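Sam-dependent methyltransferases (Streptomyces davawensis, PDB 4D7K) catalyses the two S-adenosylmethionine-dependent methylations that turn 8-amino-8-demethylriboflavin into the antibiotic roseoflavin, working as a homodimer. Local coordinates at residues F155-A158 with M159-G163. Numbering follows the deposited sequence.
Sequences FDAA and MVEFG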
loop_
_atom_site.group_PDB
_atom_site.type_symbol
_atom_site.label_atom_id
_atom_site.label_comp_id
_atom_site.label_asym_id
_atom_site.label_seq_id
_atom_site.Cartn_x
_atom_site.Cartn_y
_atom_site.Cartn_z
ATOM N N PHE A 155 16.038 5.277 6.842
ATOM C CA PHE A 155 15.205 6.121 7.690
ATOM C C PHE A 155 15.634 7.581 7.594
ATOM O O PHE A 155 14.802 8.473 7.437
ATOM C CB PHE A 155 15.262 5.660 9.154
ATOM C CG PHE A 155 14.494 6.552 10.091
ATOM C CD1 PHE A 155 13.110 6.480 10.156
ATOM C CD2 PHE A 155 15.150 7.481 10.886
ATOM C CE1 PHE A 155 12.396 7.307 11.004
ATOM C CE2 PHE A 155 14.443 8.309 11.738
ATOM C CZ PHE A 155 13.062 8.221 11.796
ATOM N N ASP A 156 16.938 7.821 7.697
ATOM C CA ASP A 156 17.470 9.178 7.646
ATOM C C ASP A 156 17.208 9.823 6.282
ATOM O O ASP A 156 16.883 11.009 6.198
ATOM C CB ASP A 156 18.965 9.174 7.955
ATOM C CG ASP A 156 19.272 8.729 9.380
ATOM O OD1 ASP A 156 18.535 9.122 10.312
ATOM O OD2 ASP A 156 20.259 7.986 9.568
ATOM N N ALA A 157 17.348 9.035 5.222
ATOM C CA ALA A 157 17.052 9.508 3.876
ATOM C C ALA A 157 15.573 9.855 3.756
ATOM O O ALA A 157 15.218 10.879 3.181
ATOM C CB ALA A 157 17.439 8.467 2.845
ATOM N N ALA A 158 14.722 8.998 4.314
ATOM C CA ALA A 158 13.284 9.234 4.327
ATOM C C ALA A 158 12.945 10.593 4.948
ATOM O O ALA A 158 12.146 11.346 4.391
ATOM C CB ALA A 158 12.575 8.126 5.073
ATOM N N MET A 159 13.566 10.901 6.088
ATOM C CA MET A 159 13.337 12.166 6.790
ATOM C C MET A 159 13.818 13.372 5.986
ATOM O O MET A 159 13.213 14.444 6.038
ATOM C CB MET A 159 14.030 12.162 8.158
ATOM C CG MET A 159 13.454 11.176 9.154
ATOM S SD MET A 159 11.700 11.473 9.447
ATOM C CE MET A 159 10.978 10.011 8.705
ATOM N N VAL A 160 14.919 13.203 5.259
ATOM C CA VAL A 160 15.411 14.259 4.376
ATOM C C VAL A 160 14.425 14.466 3.230
ATOM O O VAL A 160 14.133 15.599 2.848
ATOM C CB VAL A 160 16.812 13.930 3.811
ATOM C CG1 VAL A 160 17.198 14.905 2.692
ATOM C CG2 VAL A 160 17.853 13.938 4.928
ATOM N N GLU A 161 13.898 13.359 2.705
ATOM C CA GLU A 161 12.970 13.392 1.578
ATOM C C GLU A 161 11.645 14.075 1.935
ATOM O O GLU A 161 11.136 14.890 1.163
ATOM C CB GLU A 161 12.720 11.970 1.067
ATOM C CG GLU A 161 13.964 11.338 0.453
ATOM C CD GLU A 161 13.931 9.821 0.452
ATOM O OE1 GLU A 161 12.892 9.245 0.832
ATOM O OE2 GLU A 161 14.948 9.203 0.060
ATOM N N PHE A 162 11.089 13.742 3.098
ATOM C CA PHE A 162 9.866 14.382 3.572
ATOM C C PHE A 162 10.082 15.879 3.790
ATOM O O PHE A 162 9.192 16.686 3.537
ATOM C CB PHE A 162 9.374 13.727 4.865
ATOM C CG PHE A 162 8.801 12.349 4.670
ATOM C CD1 PHE A 162 7.917 12.087 3.638
ATOM C CD2 PHE A 162 9.152 11.316 5.520
ATOM C CE1 PHE A 162 7.391 10.818 3.462
ATOM C CE2 PHE A 162 8.630 10.047 5.348
ATOM C CZ PHE A 162 7.750 9.800 4.318
ATOM N N GLY A 163 11.269 16.243 4.259
ATOM C CA GLY A 163 11.614 17.641 4.429
ATOM C C GLY A 163 11.664 18.383 3.105
ATOM O O GLY A 163 11.234 19.530 3.008
#
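Met-159 lies against the ring of Phe-155 one turn earlier in helix 149-165, part of the O-methyltransferase domain, and its N donates a hydrogen bond to Phe-155 O at 3.0 Å, the first of four i to i+4 backbone bonds of this alpha helix. Its CG sits over one ring face, displaced toward the rim, a CH-pi contact of 4.2 Å from CG to the Phe-155 ring centroid. The bend at chi2 (-58°) sets SD obliquely to the same ring in a Met-aromatic contact, 4.8 Å from the Phe-155 centroid. A further bend at chi3 carries the methyl on past the rim, Met-159 CE reaching Phe-155 CE1 at 3.8 Å, and places it at the edge of the Phe-162 ring, in its plane. Val-160 repeats the helical hydrogen bond, N to Asp-156 O, and sets CG2 3.3 Å from that same oxygen. Glu-161 N is hydrogen-bonded to Ala-157 O at 2.8 Å. With CG anti to the carbonyl carbon (chi1 -66°) and the chain extended beyond it, the carboxylate runs back along the preceding turn, OE1 passing 3.5 Å from Ala-158 CA and OE2 lying beside the Ala-157 methyl. Phe-162 N completes the set with a hydrogen bond to Ala-158 O at 2.9 Å, while its ring carbon CE2 lies near the Ala-158 methyl; beyond, the ring packs on Phe-108 and on Tyr-18 of the second subunit of the homodimer. The helix thus separates its chemistry by side: Phe-155, Met-159 and Phe-162 form an apolar run, whereas the buried Glu-161 carboxylate takes one backbone N-H on each oxygen, from Met-104 and Gly-103. That two-point grip fixes the carboxylate's rotation and probably helps offset the cost of burying a negative charge.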